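PDB 4QGO: DNA-entry nuclease (Competence-specific nuclease) from Streptococcus agalactiae ILRI112, which probably cleaves DNA and RNA without strict sequence preference, as a metal-dependent virulence-factor nuclease of the beta-beta-alpha (His-Me finger) family. Local coordinates for residues 13-18 / 25-30; 213-216 / 221-224. The protein carries 1 engineered substitution. One frame throughout, in Å; residues are numbered along the deposited sequence.

Contact 1 of 2, residues 13-18 / 25-30; sequences EFQNNL and LPFQYV
Phe27 meets helix residues Gln15 and Leu18 in two different ways, over one ring face and at the ring edge. On the face, Leu18 CD2 sits 4.0 Å from the centroid of the Phe27 ring and 13° off its normal, which supports a CH-pi contact. The methyl is displaced toward the rim: its distance to Phe27 CG is 4.0 Å, and CD1 is equally near. Leu18 CB already points across the contact, and CG anti to the backbone N then sets where CD2 lies; the two side chains run antiparallel, each passing alongside the other. At the edge, Gln15 OE1 lies in the plane of the ring, 3.6 Å from Phe27 CE1. Amide and ring planes stand 84° apart, so the carboxamide does not stack. For the carbonyl oxygen this is probably a mildly favourable approach to the C-H rim, though no hydrogen bond. Gln15 CG and CB flank the rim from the Leu18 side of the ring plane, CG 4.0 Å from Phe27 CE1 and CB 4.1 Å from Phe27 CZ.

Since Gln15 and Leu18 are three residues apart, both come from the same side of helix 12-22, which packs against strand 27-30, at one edge of the seven-stranded antiparallel sheet. That strand is paired on its inner side with strand 33-36, where Gln28 and Glu35 are joined through the backbone. Tyr34 of this neighbour touches both Gln15 and Leu18, while Leu36 adjoins Phe27.

Phe27 CB also points to the helix; CG between backbone N and carbonyl carbon (chi1 56°), the crowded position, then places the ring. Gln15 NE2 makes a weak hydrogen bond to Thr10 O, which is consistent with OE1 being turned to the ring edge.

Contact 2 of 2, residues 213-216 / 221-224; sequences YTMD and EITL
Thr214 and Thr223 form a hydrogen-bonded antiparallel pair: Thr214 N donates to Thr223 O at 3.0 Å, and Thr223 N to Thr214 O at 2.9 Å. Nearer the turn, Asp216 N reaches Glu221 O, also at 2.9 Å, with an N-H...O angle of 173° and the donor in the carbonyl plane.

Tyr213, Met215, Ile222 and Leu224 share the other face from the threonines. Ile222 CG2 lies over one face of the Tyr213 ring, 3.9 Å from its centroid and offset toward the rim; it comes within 3.5 Å of Tyr213 CD1, a tight CH-pi contact. The Met215 chain runs extended and then bends at chi3 (-77°), which brings CE to 3.8 Å from Ile222 CG1. Ile222 is thus approached by a ring and by a thioether methyl.

Further out, one water accepts from Thr214 OG1 and donates to Thr223 O, giving that carbonyl a second donor. A second water donates to both Asp216 OD2 and Glu221 OE2, carboxylate oxygens 4.9 Å apart, and so probably eases the repulsion between them. Asp216 OD1 takes the N-H of Ala218, an Asx turn that starts the reversal. Beyond the strands, Val108 touches Tyr213, Met215 and Ile222, and Tyr213 OH is hydrogen-bonded to Ala107 O. Met215 N is bonded to Ser7 OG.

With axes 163° apart and a four-residue connection, the pair has the antiparallel geometry of a two-stranded beta hairpin.

In the fold
From the N terminus, residues 7 to 9 run past both sites: Ser7 meets strand 213-215 of contact 2, and Asp9 is hydrogen-bonded to Tyr29 beside contact 1. The chain then enters helix 12-22, and contact 1 closes the six-residue connection to 25-30, tying the helix to the edge of the large antiparallel sheet; the helix also reaches strand 201-207, further into that sheet. Most of the fold follows before contact 2 closes a four-residue turn near the C terminus, its hairpin joining this end of the chain to the separate two-stranded sheet 108-112/135-139. The contacts lie in series, neither nested nor crossed. Their centres are about 20 Å apart, and they do not touch.

Contact 1 of 2, residues 13-18 / 25-30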
loop_
_atom_site.group_PDB
_atom_site.type_symbol
_atom_site.label_atom_id
_atom_site.label_comp_id
_atom_site.label_asym_id
_atom_site.label_seq_id
_atom_site.Cartn_x
_atom_site.Cartn_y
_atom_site.Cartn_z
ATOM N N GLU A 13 -9.962 -8.096 16.269
ATOM C CA GLU A 13 -8.523 -7.992 16.476
ATOM C C GLU A 13 -7.861 -7.140 15.391
ATOM O O GLU A 13 -7.059 -6.253 15.698
ATOM C CB GLU A 13 -7.864 -9.373 16.538
ATOM C CG GLU A 13 -6.404 -9.304 16.955
ATOM C CD GLU A 13 -5.807 -10.669 17.233
ATOM O OE1 GLU A 13 -6.581 -11.641 17.370
ATOM O OE2 GLU A 13 -4.565 -10.772 17.309
ATOM N N PHE A 14 -8.212 -7.399 14.132
ATOM C CA PHE A 14 -7.692 -6.575 13.048
ATOM C C PHE A 14 -8.052 -5.113 13.276
ATOM O O PHE A 14 -7.204 -4.223 13.136
ATOM C CB PHE A 14 -8.227 -7.029 11.683
ATOM C CG PHE A 14 -7.622 -6.275 10.531
ATOM C CD1 PHE A 14 -8.098 -5.018 10.184
ATOM C CD2 PHE A 14 -6.564 -6.815 9.815
ATOM C CE1 PHE A 14 -7.524 -4.310 9.157
ATOM C CE2 PHE A 14 -5.991 -6.103 8.785
ATOM C CZ PHE A 14 -6.472 -4.863 8.456
ATOM N N GLN A 15 -9.314 -4.867 13.616
ATOM C CA GLN A 15 -9.785 -3.501 13.804
ATOM C C GLN A 15 -9.101 -2.806 14.981
ATOM O O GLN A 15 -8.830 -1.611 14.921
ATOM C CB GLN A 15 -11.313 -3.462 13.947
ATOM C CG GLN A 15 -12.029 -3.831 12.662
ATOM C CD GLN A 15 -13.537 -3.848 12.791
ATOM O OE1 GLN A 15 -14.143 -2.864 13.207
ATOM N NE2 GLN A 15 -14.151 -4.974 12.443
ATOM N N ASN A 16 -8.814 -3.556 16.042
ATOM C CA ASN A 16 -8.054 -3.012 17.167
ATOM C C ASN A 16 -6.646 -2.590 16.731
ATOM O O ASN A 16 -6.160 -1.510 17.086
ATOM C CB ASN A 16 -7.985 -4.022 18.314
ATOM C CG ASN A 16 -9.322 -4.202 19.013
ATOM O OD1 ASN A 16 -10.255 -3.427 18.804
ATOM N ND2 ASN A 16 -9.416 -5.225 19.860
ATOM N N ASN A 17 -5.995 -3.439 15.942
ATOM C CA ASN A 17 -4.674 -3.103 15.424
ATOM C C ASN A 17 -4.732 -1.862 14.537
ATOM O O ASN A 17 -3.869 -0.983 14.632
ATOM C CB ASN A 17 -4.068 -4.289 14.675
ATOM C CG ASN A 17 -3.616 -5.393 15.609
ATOM O OD1 ASN A 17 -3.185 -5.125 16.730
ATOM N ND2 ASN A 17 -3.715 -6.637 15.158
ATOM N N LEU A 18 -5.759 -1.795 13.693
ATOM C CA LEU A 18 -5.965 -0.637 12.830
ATOM C C LEU A 18 -6.094 0.633 13.669
ATOM O O LEU A 18 -5.431 1.626 13.395
ATOM C CB LEU A 18 -7.198 -0.835 11.942
ATOM C CG LEU A 18 -7.489 0.292 10.954
ATOM C CD1 LEU A 18 -6.293 0.516 10.031
ATOM C CD2 LEU A 18 -8.752 -0.010 10.159
ATOM N N LEU A 25 -9.231 7.723 14.577
ATOM C CA LEU A 25 -9.945 8.152 13.381
ATOM C C LEU A 25 -11.107 7.210 13.127
ATOM O O LEU A 25 -11.014 6.014 13.416
ATOM C CB LEU A 25 -9.029 8.125 12.159
ATOM C CG LEU A 25 -7.902 9.147 12.016
ATOM C CD1 LEU A 25 -7.144 8.898 10.719
ATOM C CD2 LEU A 25 -8.456 10.562 12.046
ATOM N N PRO A 26 -12.211 7.734 12.579
ATOM C CA PRO A 26 -13.296 6.822 12.218
ATOM C C PRO A 26 -12.876 5.931 11.063
ATOM O O PRO A 26 -12.027 6.301 10.240
ATOM C CB PRO A 26 -14.430 7.755 11.783
ATOM C CG PRO A 26 -13.809 9.082 11.558
ATOM C CD PRO A 26 -12.569 9.149 12.377
ATOM N N PHE A 27 -13.432 4.728 11.026
ATOM C CA PHE A 27 -13.213 3.874 9.872
ATOM C C PHE A 27 -14.416 3.000 9.621
ATOM O O PHE A 27 -15.207 2.727 10.527
ATOM C CB PHE A 27 -11.938 3.042 10.007
ATOM C CG PHE A 27 -11.876 2.190 11.237
ATOM C CD1 PHE A 27 -12.484 0.946 11.274
ATOM C CD2 PHE A 27 -11.184 2.622 12.352
ATOM C CE1 PHE A 27 -12.414 0.155 12.409
ATOM C CE2 PHE A 27 -11.111 1.839 13.485
ATOM C CZ PHE A 27 -11.727 0.602 13.516
ATOM N N GLN A 28 -14.576 2.593 8.369
ATOM C CA GLN A 28 -15.611 1.625 8.042
ATOM C C GLN A 28 -15.132 0.698 6.944
ATOM O O GLN A 28 -14.361 1.096 6.077
ATOM C CB GLN A 28 -16.903 2.321 7.625
ATOM C CG GLN A 28 -16.762 3.210 6.406
ATOM C CD GLN A 28 -18.028 3.980 6.107
ATOM O OE1 GLN A 28 -18.093 5.193 6.307
ATOM N NE2 GLN A 28 -19.040 3.284 5.631
ATOM N N TYR A 29 -15.595 -0.545 7.004
ATOM C CA TYR A 29 -15.253 -1.549 6.010
ATOM C C TYR A 29 -16.198 -1.413 4.836
ATOM O O TYR A 29 -17.414 -1.458 4.996
ATOM C CB TYR A 29 -15.389 -2.932 6.624
ATOM C CG TYR A 29 -14.870 -4.074 5.782
ATOM C CD1 TYR A 29 -13.550 -4.481 5.889
ATOM C CD2 TYR A 29 -15.706 -4.759 4.905
ATOM C CE1 TYR A 29 -13.067 -5.542 5.147
ATOM C CE2 TYR A 29 -15.227 -5.836 4.154
ATOM C CZ TYR A 29 -13.908 -6.212 4.288
ATOM O OH TYR A 29 -13.422 -7.278 3.557
ATOM N N VAL A 30 -15.636 -1.225 3.651
ATOM C CA VAL A 30 -16.445 -1.119 2.458
ATOM C C VAL A 30 -15.651 -1.639 1.274
ATOM O O VAL A 30 -14.486 -1.281 1.091
ATOM C CB VAL A 30 -16.953 0.328 2.243
ATOM C CG1 VAL A 30 -15.802 1.303 2.228
ATOM C CG2 VAL A 30 -17.782 0.444 0.978
#

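Contact 2 of 2, residues 213-216 / 221-224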
loop_
_atom_site.group_PDB
_atom_site.type_symbol
_atom_site.label_atom_id
_atom_site.label_comp_id
_atom_site.label_asym_id
_atom_site.label_seq_id
_atom_site.Cartn_x
_atom_site.Cartn_y
_atom_site.Cartn_z
ATOM N N TYR A 213 -6.245 -17.881 3.645
ATOM C CA TYR A 213 -5.205 -18.207 4.605
ATOM C C TYR A 213 -5.075 -17.172 5.700
ATOM O O TYR A 213 -5.648 -16.088 5.606
ATOM C CB TYR A 213 -3.857 -18.433 3.903
ATOM C CG TYR A 213 -3.192 -17.231 3.227
ATOM C CD1 TYR A 213 -2.610 -16.196 3.975
ATOM C CD2 TYR A 213 -3.057 -17.188 1.845
ATOM C CE1 TYR A 213 -1.975 -15.137 3.349
ATOM C CE2 TYR A 213 -2.409 -16.128 1.208
ATOM C CZ TYR A 213 -1.862 -15.113 1.972
ATOM O OH TYR A 213 -1.209 -14.071 1.357
ATOM N N THR A 214 -4.308 -17.507 6.732
ATOM C CA THR A 214 -3.925 -16.521 7.728
ATOM C C THR A 214 -2.412 -16.370 7.747
ATOM O O THR A 214 -1.675 -17.271 7.370
ATOM C CB THR A 214 -4.458 -16.873 9.138
ATOM O OG1 THR A 214 -4.008 -18.181 9.512
ATOM C CG2 THR A 214 -5.975 -16.825 9.148
ATOM N N MET A 215 -1.957 -15.200 8.171
ATOM C CA MET A 215 -0.535 -14.917 8.268
ATOM C C MET A 215 -0.157 -14.450 9.665
ATOM O O MET A 215 -0.891 -13.692 10.288
ATOM C CB MET A 215 -0.134 -13.836 7.264
ATOM C CG MET A 215 1.367 -13.549 7.282
ATOM S SD MET A 215 1.859 -12.174 6.230
ATOM C CE MET A 215 1.813 -12.920 4.609
ATOM N N ASP A 216 0.991 -14.914 10.151
ATOM C CA ASP A 216 1.599 -14.376 11.363
ATOM C C ASP A 216 2.468 -13.209 10.911
ATOM O O ASP A 216 3.491 -13.415 10.251
ATOM C CB ASP A 216 2.466 -15.455 12.023
ATOM C CG ASP A 216 3.057 -15.008 13.351
ATOM O OD1 ASP A 216 3.048 -13.795 13.642
ATOM O OD2 ASP A 216 3.545 -15.876 14.111
ATOM N N GLU A 221 4.972 -16.056 8.309
ATOM C CA GLU A 221 4.566 -17.460 8.121
ATOM C C GLU A 221 3.072 -17.564 7.836
ATOM O O GLU A 221 2.240 -17.008 8.556
ATOM C CB GLU A 221 4.921 -18.306 9.348
ATOM C CG GLU A 221 4.555 -19.784 9.223
ATOM C CD GLU A 221 4.732 -20.566 10.514
ATOM O OE1 GLU A 221 5.020 -21.777 10.412
ATOM O OE2 GLU A 221 4.541 -19.990 11.619
ATOM N N ILE A 222 2.744 -18.298 6.779
ATOM C CA ILE A 222 1.369 -18.428 6.335
ATOM C C ILE A 222 0.818 -19.806 6.666
ATOM O O ILE A 222 1.493 -20.822 6.459
ATOM C CB ILE A 222 1.299 -18.198 4.826
ATOM C CG1 ILE A 222 1.577 -16.723 4.534
ATOM C CG2 ILE A 222 -0.062 -18.625 4.268
ATOM C CD1 ILE A 222 1.979 -16.484 3.117
ATOM N N THR A 223 -0.409 -19.827 7.171
ATOM C CA THR A 223 -1.129 -21.071 7.405
ATOM C C THR A 223 -2.350 -21.105 6.488
ATOM O O THR A 223 -3.258 -20.296 6.640
ATOM C CB THR A 223 -1.558 -21.165 8.875
ATOM O OG1 THR A 223 -0.386 -21.127 9.705
ATOM C CG2 THR A 223 -2.303 -22.470 9.131
ATOM N N LEU A 224 -2.371 -22.037 5.534
ATOM C CA LEU A 224 -3.497 -22.148 4.611
ATOM C C LEU A 224 -4.740 -22.629 5.347
ATOM O O LEU A 224 -4.636 -23.431 6.276
ATOM C CB LEU A 224 -3.164 -23.104 3.472
ATOM C CG LEU A 224 -1.941 -22.722 2.635
ATOM C CD1 LEU A 224 -1.668 -23.779 1.569
ATOM C CD2 LEU A 224 -2.115 -21.343 1.980
HETATM O O HOH W 1 -5.682 -20.667 8.213
HETATM O O HOH W 2 5.019 -17.603 12.891
#